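Local coordinates for acylneuraminate lyase (Mycoplasma synoviae, PDB 4N4P), which belongs to the dihydrodipicolinate synthetase family of TIM-barrel proteins and is assembled from four copies of the chain, at residues D5-L10 against R76-A81; T16-T19 against K23-K26; H123-I128 against G155-I160; K224-E227 against A233-K236. All coordinates share one frame; numbering follows the deposited sequence.

In the fold
Contacts 1 to 3 lie in a TIM barrel of eight parallel strands and surrounding helices; contact 4 joins its last helix, 212-227, to the next one, 231-248. Contact 1 lies nearest the chain's centre, at the beginnings of strands 9-12 and 78-82. Contact 2 is nested within the loop that contact 1 closes, and shapes the connection from strand 9-12 to helix 26-39. Contacts 3 and 4 follow in series, contact 3 joining helices 118-131 and 151-158. From contact 1 the other three are 22 to 24 Å away, centre to centre. Contacts 2 and 4 lie on opposite sides of the chain's centre, 37 Å apart between centres. E127 of contact 3 reaches the second subunit, W226 and V234 of contact 4 the third.

Contact 1: residues D5-L10 against R76-A81; sequences DKFKGL and RVTLIA
T78 reaches across to K6, in the middle of the 3-10 segment 5-7, its hydroxyl donating a hydrogen bond from OG1 to K6 O over 2.7 Å. The donor meets the carbonyl at a C=O...O angle of 134° and tilts 21° from its plane. T78 chi1 of -57° places OG1 beside the backbone N and CG2 beside the carbonyl carbon, and the two branches do different work: OG1 grips the turn, while CG2 comes obliquely to the ring of F7, 3.8 Å from F7 CE1. At the ring's edge, near its plane, I80 puts the end of its chain, I80 CD1 standing 4.0 Å from F7 CD1. One face of the same ring carries K6 CG, 3.7 Å above the plane and shifted toward the rim. The K6 chain starts with CG between the backbone N and the carbonyl carbon, passes T78 OG1 with CB 3.6 Å away, then bends so that its ammonium pairs with D104. Strand 44-47 runs between the two strands concerned: I80 packs on Y46, while L10 and T78 both make backbone bonds to D43 just ahead of it, and helix 212-227 packs outside L10.

Contact 2: residues T16-T19 against K23-K26; sequences TPFT and KLHK
T19 and K23 are joined by two bonds, one backbone to backbone and one backbone to side chain. T19 N donates to K23 O over 2.9 Å, nearly straight at 164° and in the carbonyl plane. K23 N returns a bond of 3.0 Å to the side-chain oxygen T19 OG1, more bent at 147°. That oxygen faces K23 because chi1 of 66° tucks it between the threonine's own N and carbonyl carbon, and it also hydrogen-bonds D21, the residue that pairs with K23 NZ. Farther along, H25 N binds P17 O over 2.9 Å, approaching from above the carbonyl plane. F18 and L24 thus form a non-hydrogen-bonded pair within a single antiparallel bridge, where K23 O also accepts a CA-H...O contact from F18 CA at 3.2 Å and lies in plane at the F18 ring's edge. L24 CD1 meets T16 CG2 at 3.6 Å. Outside the turn, T16 OG1 bonds G52 O, T16 O bonds K258, the F18 backbone pairs with Y270, and H25 NE2 bonds D267. H25 is the N-cap residue of helix 26-39. With T19 N, K23 N and H25 N all paired across the turn, the chemistry is consistent with a well-defined connection into that helix.

Contact 3: residues H123-I128 against G155-I160; sequences HYYEEI and GKLLEI
Y125 and E126 on helix 118-131 receive I160, which follows helix 151-158, in an apolar contact that buries 186 Å² with both sides summed. Taken in order, Y124 comes first and works from within the helix: its CD1 sits 3.8 Å above the Y125 ring, over the centre, while Y125 CE2 lies in plane at the edge of the Y124 ring. The two rings therefore meet edge to face, which probably helps fix the rotation of Y125. The hydroxyl of Y124 bonds I109 O. Y125 then points its side chain at the second segment. Its CB touches I160 CD1 at 3.7 Å, and farther out its CD2 is met obliquely by L157 CD2 at 4.3 Å. Chi1 of -78° leaves the ring beside its backbone N, and the phenol end is held by a hydrogen bond to A108 O. Next, E126 offers mostly backbone and the root of its side chain: I160 CG2 rests 4.1 Å from E126 CA, and I160 CD1 is 4.3 Å from E126 CG. I160 thus straddles the helix surface with two methyls. E127 turns away and forms a salt bridge with K273 of the second subunit. I128, one turn on from Y124, lays CD1 over a face of that ring, 3.7 Å above its plane. Y125 and L157 both also pack on I138 of strand 136-139. Helix 118-131, this strand and helix 151-158 are consecutive elements in the alternating order of a TIM barrel, with L157 and I160 packing the end of the second helix against the first.

Contact 4: residues K224-E227 against A233-K236; sequences KAWE and AVMK
W226 presents an edge of its indole to V234, whose CG2 lies near the ring plane, and it makes a cation-pi contact with K231 of the third subunit, which also packs its M235 on W226. At the polar edge, NE1 bonds T201 OG1 of the same chain. Here the last helix of the TIM barrel, 212-227, meets helix 231-248, the first of the helices that follow the barrel; the two are joined by three residues and packed against one another. Chi1 of -174° carries the indole anti to the backbone N, leaving the root of W226 for the next helix: V234 CG2 is 3.8 Å from W226 CB. One residue back, the small A225 points toward the partner helix. Its CB touches A233 CB at 3.8 Å and V234 CG2 at 3.9 Å, methyl against methyl. With alanines meeting in this way the backbones can come close, A225 CA and V234 CA being 5.6 Å apart. At the turn, D230 OD1 accepts a hydrogen bond from A233 N. V234 also packs on A197 of helix 196-201 and on M202 of the third subunit, so the pair contributes to the assembly interface. V234 chi1 of 169° puts CG1 anti to its backbone N and leaves CG2 beside that N, where CG2 presses on the helix backbone itself, 3.4 Å from W226 N.

Contact 1: residues D5-L10 against R76-A81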
# COMPACT_ATOMS: atom_id res chain seq x y z
N ASP A 5 -21.06 27.31 -16.56
CA ASP A 5 -20.03 28.27 -16.96
C ASP A 5 -19.42 29.03 -15.79
O ASP A 5 -18.22 29.32 -15.81
CB ASP A 5 -20.56 29.21 -18.03
CG ASP A 5 -20.72 28.53 -19.38
OD1 ASP A 5 -20.42 27.32 -19.55
OD2 ASP A 5 -21.15 29.25 -20.30
N LYS A 6 -20.20 29.29 -14.74
CA LYS A 6 -19.65 29.99 -13.60
C LYS A 6 -18.66 29.14 -12.79
O LYS A 6 -18.01 29.65 -11.87
CB LYS A 6 -20.75 30.51 -12.67
CG LYS A 6 -21.40 29.40 -11.87
CD LYS A 6 -22.88 29.64 -11.59
CE LYS A 6 -23.14 30.24 -10.28
NZ LYS A 6 -24.50 29.91 -9.73
N PHE A 7 -18.54 27.86 -13.13
CA PHE A 7 -17.60 26.99 -12.42
C PHE A 7 -16.33 26.72 -13.23
O PHE A 7 -15.53 25.86 -12.86
CB PHE A 7 -18.26 25.68 -12.06
CG PHE A 7 -19.39 25.83 -11.08
CD1 PHE A 7 -19.11 26.11 -9.73
CD2 PHE A 7 -20.72 25.69 -11.49
CE1 PHE A 7 -20.13 26.23 -8.81
CE2 PHE A 7 -21.76 25.84 -10.57
CZ PHE A 7 -21.46 26.10 -9.22
N LYS A 8 -16.18 27.44 -14.32
CA LYS A 8 -14.96 27.35 -15.15
C LYS A 8 -13.86 28.17 -14.53
O LYS A 8 -14.10 29.26 -14.00
CB LYS A 8 -15.24 27.84 -16.55
CG LYS A 8 -16.15 26.85 -17.29
CD LYS A 8 -16.61 27.32 -18.67
CE LYS A 8 -17.38 26.19 -19.35
NZ LYS A 8 -17.59 26.52 -20.80
N GLY A 9 -12.63 27.65 -14.61
CA GLY A 9 -11.46 28.43 -14.28
C GLY A 9 -10.85 28.07 -12.94
O GLY A 9 -10.93 26.90 -12.49
N LEU A 10 -10.25 29.06 -12.29
CA LEU A 10 -9.49 28.80 -11.07
C LEU A 10 -10.22 29.20 -9.81
O LEU A 10 -10.70 30.34 -9.67
CB LEU A 10 -8.16 29.54 -11.10
CG LEU A 10 -7.20 29.15 -12.22
CD1 LEU A 10 -5.94 30.03 -12.09
CD2 LEU A 10 -6.84 27.65 -12.12
N ARG A 76 -18.88 39.13 -6.79
CA ARG A 76 -17.92 39.34 -7.89
C ARG A 76 -17.49 38.03 -8.56
O ARG A 76 -17.50 37.91 -9.79
CB ARG A 76 -16.69 40.11 -7.45
CG ARG A 76 -16.98 41.59 -7.22
CD ARG A 76 -15.77 42.29 -6.66
NE ARG A 76 -15.44 41.90 -5.29
CZ ARG A 76 -14.31 42.22 -4.67
NH1 ARG A 76 -13.36 42.89 -5.33
NH2 ARG A 76 -14.12 41.84 -3.42
N VAL A 77 -17.13 37.04 -7.74
CA VAL A 77 -16.72 35.74 -8.28
C VAL A 77 -17.59 34.63 -7.72
O VAL A 77 -18.37 34.84 -6.81
CB VAL A 77 -15.20 35.47 -8.05
CG1 VAL A 77 -14.34 36.60 -8.65
CG2 VAL A 77 -14.89 35.22 -6.55
N THR A 78 -17.45 33.43 -8.28
CA THR A 78 -18.26 32.26 -7.86
C THR A 78 -17.78 31.82 -6.48
O THR A 78 -16.58 31.88 -6.23
CB THR A 78 -18.08 31.13 -8.89
OG1 THR A 78 -18.47 31.65 -10.19
CG2 THR A 78 -18.93 29.86 -8.56
N LEU A 79 -18.70 31.40 -5.62
CA LEU A 79 -18.32 30.93 -4.28
C LEU A 79 -18.77 29.52 -4.04
O LEU A 79 -19.90 29.17 -4.31
CB LEU A 79 -18.90 31.84 -3.19
CG LEU A 79 -18.43 33.30 -3.14
CD1 LEU A 79 -19.14 34.05 -2.03
CD2 LEU A 79 -16.91 33.42 -2.99
N ILE A 80 -17.87 28.70 -3.49
CA ILE A 80 -18.19 27.35 -3.07
C ILE A 80 -17.73 27.20 -1.64
O ILE A 80 -16.63 27.59 -1.31
CB ILE A 80 -17.49 26.28 -3.94
CG1 ILE A 80 -17.79 26.51 -5.44
CG2 ILE A 80 -17.93 24.89 -3.52
CD1 ILE A 80 -17.05 25.56 -6.36
N ALA A 81 -18.60 26.66 -0.78
CA ALA A 81 -18.25 26.43 0.63
C ALA A 81 -18.20 24.94 0.94
O ALA A 81 -19.18 24.23 0.73
CB ALA A 81 -19.31 27.09 1.56

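Contact 2: residues T16-T19 against K23-K26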
# COMPACT_ATOMS: atom_id res chain seq x y z
N THR A 16 -7.74 30.38 5.80
CA THR A 16 -8.50 31.10 6.83
C THR A 16 -7.57 31.89 7.78
O THR A 16 -6.83 31.29 8.53
CB THR A 16 -9.44 30.13 7.63
OG1 THR A 16 -10.25 29.37 6.72
CG2 THR A 16 -10.36 30.93 8.57
N PRO A 17 -7.60 33.24 7.73
CA PRO A 17 -6.71 33.99 8.60
C PRO A 17 -6.97 33.83 10.09
O PRO A 17 -8.11 33.96 10.55
CB PRO A 17 -6.94 35.44 8.17
CG PRO A 17 -7.27 35.29 6.72
CD PRO A 17 -8.25 34.14 6.76
N PHE A 18 -5.92 33.52 10.84
CA PHE A 18 -6.02 33.55 12.30
C PHE A 18 -4.94 34.47 12.83
O PHE A 18 -3.90 34.62 12.21
CB PHE A 18 -5.79 32.16 12.91
CG PHE A 18 -6.70 31.09 12.39
CD1 PHE A 18 -8.06 31.09 12.70
CD2 PHE A 18 -6.19 30.05 11.61
CE1 PHE A 18 -8.89 30.07 12.22
CE2 PHE A 18 -7.00 29.04 11.15
CZ PHE A 18 -8.36 29.05 11.43
N THR A 19 -5.20 35.06 13.99
CA THR A 19 -4.17 35.86 14.67
C THR A 19 -3.09 34.94 15.19
O THR A 19 -3.30 33.74 15.28
CB THR A 19 -4.77 36.67 15.86
OG1 THR A 19 -5.22 35.76 16.85
CG2 THR A 19 -5.96 37.50 15.37
N LYS A 23 -7.00 33.38 17.28
CA LYS A 23 -8.38 33.86 17.13
C LYS A 23 -8.69 33.97 15.64
O LYS A 23 -7.82 34.36 14.87
CB LYS A 23 -8.56 35.24 17.76
CG LYS A 23 -8.37 35.28 19.29
CD LYS A 23 -8.78 36.67 19.87
CE LYS A 23 -7.94 37.84 19.31
NZ LYS A 23 -6.48 37.67 19.60
N LEU A 24 -9.93 33.69 15.24
CA LEU A 24 -10.33 34.03 13.86
C LEU A 24 -10.06 35.51 13.59
O LEU A 24 -10.53 36.39 14.33
CB LEU A 24 -11.81 33.73 13.62
CG LEU A 24 -12.30 33.99 12.20
CD1 LEU A 24 -11.56 33.10 11.20
CD2 LEU A 24 -13.80 33.75 12.13
N HIS A 25 -9.30 35.79 12.53
CA HIS A 25 -9.00 37.18 12.18
C HIS A 25 -9.97 37.70 11.11
O HIS A 25 -9.74 37.56 9.90
CB HIS A 25 -7.54 37.35 11.77
CG HIS A 25 -7.15 38.78 11.54
ND1 HIS A 25 -7.57 39.80 12.37
CD2 HIS A 25 -6.38 39.35 10.60
CE1 HIS A 25 -7.08 40.95 11.93
NE2 HIS A 25 -6.35 40.70 10.86
N LYS A 26 -11.07 38.30 11.58
CA LYS A 26 -12.22 38.61 10.74
C LYS A 26 -11.86 39.58 9.64
O LYS A 26 -12.23 39.34 8.49
CB LYS A 26 -13.40 39.13 11.58
CG LYS A 26 -13.78 38.21 12.71
CD LYS A 26 -15.28 38.28 12.98
CE LYS A 26 -15.64 37.98 14.41
NZ LYS A 26 -16.23 39.22 14.99

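Contact 3: residues H123-I128 against G155-I160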
# COMPACT_ATOMS: atom_id res chain seq x y z
N HIS A 123 -25.82 7.77 2.94
CA HIS A 123 -26.83 8.32 3.85
C HIS A 123 -26.43 9.70 4.36
O HIS A 123 -27.29 10.58 4.52
CB HIS A 123 -27.08 7.36 5.03
CG HIS A 123 -28.24 7.77 5.89
ND1 HIS A 123 -29.53 7.37 5.63
CD2 HIS A 123 -28.31 8.59 6.97
CE1 HIS A 123 -30.34 7.90 6.54
NE2 HIS A 123 -29.63 8.64 7.36
N TYR A 124 -25.13 9.89 4.59
CA TYR A 124 -24.59 11.19 4.98
C TYR A 124 -24.88 12.23 3.91
O TYR A 124 -25.40 13.28 4.21
CB TYR A 124 -23.10 11.00 5.21
CG TYR A 124 -22.18 12.20 5.22
CD1 TYR A 124 -21.44 12.56 4.07
CD2 TYR A 124 -21.95 12.91 6.40
CE1 TYR A 124 -20.54 13.64 4.09
CE2 TYR A 124 -21.05 13.98 6.44
CZ TYR A 124 -20.34 14.33 5.30
OH TYR A 124 -19.44 15.38 5.39
N TYR A 125 -24.60 11.92 2.65
CA TYR A 125 -24.89 12.91 1.60
C TYR A 125 -26.40 13.14 1.42
O TYR A 125 -26.84 14.29 1.23
CB TYR A 125 -24.22 12.50 0.31
CG TYR A 125 -22.74 12.80 0.31
CD1 TYR A 125 -22.28 14.13 0.31
CD2 TYR A 125 -21.81 11.78 0.26
CE1 TYR A 125 -20.90 14.42 0.28
CE2 TYR A 125 -20.45 12.04 0.24
CZ TYR A 125 -20.00 13.36 0.25
OH TYR A 125 -18.64 13.59 0.21
N GLU A 126 -27.17 12.07 1.54
CA GLU A 126 -28.64 12.18 1.54
C GLU A 126 -29.14 13.16 2.61
O GLU A 126 -29.94 14.04 2.32
CB GLU A 126 -29.28 10.82 1.79
CG GLU A 126 -29.29 9.89 0.62
CD GLU A 126 -30.18 8.70 0.89
OE1 GLU A 126 -29.70 7.72 1.49
OE2 GLU A 126 -31.36 8.76 0.49
N GLU A 127 -28.69 13.00 3.84
CA GLU A 127 -29.11 13.90 4.91
C GLU A 127 -28.74 15.37 4.60
O GLU A 127 -29.54 16.26 4.82
CB GLU A 127 -28.51 13.47 6.24
CG GLU A 127 -29.09 12.20 6.80
CD GLU A 127 -28.93 12.14 8.31
OE1 GLU A 127 -28.38 11.14 8.81
OE2 GLU A 127 -29.34 13.11 8.99
N ILE A 128 -27.53 15.62 4.10
CA ILE A 128 -27.14 17.00 3.79
C ILE A 128 -28.05 17.58 2.69
O ILE A 128 -28.45 18.73 2.76
CB ILE A 128 -25.65 17.14 3.38
CG1 ILE A 128 -24.73 16.55 4.46
CG2 ILE A 128 -25.29 18.65 3.13
CD1 ILE A 128 -23.27 16.31 3.98
N GLY A 155 -21.38 6.70 -8.94
CA GLY A 155 -22.52 7.28 -9.62
C GLY A 155 -23.77 7.30 -8.79
O GLY A 155 -24.62 8.18 -8.96
N LYS A 156 -23.89 6.33 -7.88
CA LYS A 156 -24.99 6.33 -6.91
C LYS A 156 -24.94 7.56 -6.00
O LYS A 156 -25.98 8.12 -5.65
CB LYS A 156 -24.98 5.05 -6.08
CG LYS A 156 -25.26 3.78 -6.89
CD LYS A 156 -25.00 2.55 -6.03
CE LYS A 156 -24.50 1.36 -6.87
NZ LYS A 156 -23.58 0.50 -6.04
N LEU A 157 -23.73 7.98 -5.62
CA LEU A 157 -23.59 9.20 -4.83
C LEU A 157 -23.90 10.41 -5.68
O LEU A 157 -24.54 11.34 -5.22
CB LEU A 157 -22.18 9.31 -4.20
CG LEU A 157 -21.67 8.24 -3.22
CD1 LEU A 157 -20.18 8.51 -2.89
CD2 LEU A 157 -22.53 8.19 -1.93
N LEU A 158 -23.45 10.38 -6.94
CA LEU A 158 -23.67 11.51 -7.87
C LEU A 158 -25.14 11.76 -8.16
O LEU A 158 -25.52 12.86 -8.57
CB LEU A 158 -22.93 11.27 -9.20
CG LEU A 158 -21.40 11.38 -9.11
CD1 LEU A 158 -20.69 10.89 -10.40
CD2 LEU A 158 -21.02 12.83 -8.79
N GLU A 159 -25.96 10.73 -7.95
CA GLU A 159 -27.39 10.81 -8.26
C GLU A 159 -28.24 11.39 -7.14
O GLU A 159 -29.41 11.70 -7.33
CB GLU A 159 -27.92 9.43 -8.59
CG GLU A 159 -27.77 9.08 -10.04
CD GLU A 159 -27.99 7.61 -10.28
OE1 GLU A 159 -28.74 6.96 -9.49
OE2 GLU A 159 -27.41 7.11 -11.27
N ILE A 160 -27.64 11.54 -5.97
CA ILE A 160 -28.34 12.11 -4.81
C ILE A 160 -28.91 13.50 -5.13
O ILE A 160 -28.30 14.29 -5.86
CB ILE A 160 -27.40 12.10 -3.56
CG1 ILE A 160 -27.19 10.65 -3.10
CG2 ILE A 160 -27.92 13.00 -2.44
CD1 ILE A 160 -26.00 10.42 -2.12

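Contact 4: residues K224-E227 against A233-K236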
# COMPACT_ATOMS: atom_id res chain seq x y z
N LYS A 224 -4.26 28.92 -20.62
CA LYS A 224 -4.24 29.72 -21.87
C LYS A 224 -3.40 29.04 -22.95
O LYS A 224 -3.82 28.97 -24.12
CB LYS A 224 -3.79 31.16 -21.62
CG LYS A 224 -4.74 31.95 -20.69
CD LYS A 224 -6.25 31.85 -21.09
CE LYS A 224 -6.62 32.91 -22.12
NZ LYS A 224 -8.07 33.34 -22.02
N ALA A 225 -2.25 28.50 -22.57
CA ALA A 225 -1.41 27.76 -23.53
C ALA A 225 -2.13 26.52 -24.07
O ALA A 225 -2.04 26.21 -25.27
CB ALA A 225 -0.03 27.36 -22.88
N TRP A 226 -2.84 25.82 -23.19
CA TRP A 226 -3.59 24.64 -23.57
C TRP A 226 -4.69 25.02 -24.54
O TRP A 226 -4.82 24.39 -25.59
CB TRP A 226 -4.17 23.93 -22.32
CG TRP A 226 -4.82 22.64 -22.64
CD1 TRP A 226 -4.22 21.41 -22.77
CD2 TRP A 226 -6.20 22.45 -22.91
NE1 TRP A 226 -5.16 20.46 -23.08
CE2 TRP A 226 -6.39 21.07 -23.15
CE3 TRP A 226 -7.31 23.30 -22.92
CZ2 TRP A 226 -7.64 20.53 -23.46
CZ3 TRP A 226 -8.57 22.76 -23.21
CH2 TRP A 226 -8.71 21.38 -23.47
N GLU A 227 -5.47 26.06 -24.22
CA GLU A 227 -6.55 26.52 -25.13
C GLU A 227 -5.99 26.98 -26.48
O GLU A 227 -6.65 26.83 -27.51
CB GLU A 227 -7.37 27.65 -24.48
CG GLU A 227 -8.16 27.18 -23.27
CD GLU A 227 -8.85 28.31 -22.55
OE1 GLU A 227 -8.47 29.48 -22.77
OE2 GLU A 227 -9.77 28.03 -21.74
N ALA A 233 4.41 24.90 -24.79
CA ALA A 233 4.26 25.82 -23.65
C ALA A 233 3.53 25.14 -22.51
O ALA A 233 3.89 25.35 -21.34
CB ALA A 233 3.53 27.13 -24.07
N VAL A 234 2.54 24.32 -22.83
CA VAL A 234 1.82 23.59 -21.77
C VAL A 234 2.85 22.76 -20.97
O VAL A 234 2.81 22.73 -19.74
CB VAL A 234 0.74 22.66 -22.33
CG1 VAL A 234 0.20 21.73 -21.24
CG2 VAL A 234 -0.41 23.49 -22.92
N MET A 235 3.72 22.05 -21.68
CA MET A 235 4.79 21.28 -21.01
C MET A 235 5.71 22.14 -20.16
O MET A 235 5.94 21.83 -19.00
CB MET A 235 5.64 20.52 -22.03
CG MET A 235 4.79 19.61 -22.91
SD MET A 235 5.77 18.84 -24.21
CE MET A 235 4.46 18.42 -25.37
N LYS A 236 6.27 23.18 -20.77
CA LYS A 236 7.24 24.03 -20.10
C LYS A 236 6.62 24.72 -18.89
O LYS A 236 7.21 24.73 -17.81
CB LYS A 236 7.80 25.06 -21.10
CG LYS A 236 8.73 26.10 -20.47
CD LYS A 236 9.26 27.11 -21.52
CE LYS A 236 9.73 28.42 -20.84
NZ LYS A 236 8.53 29.18 -20.29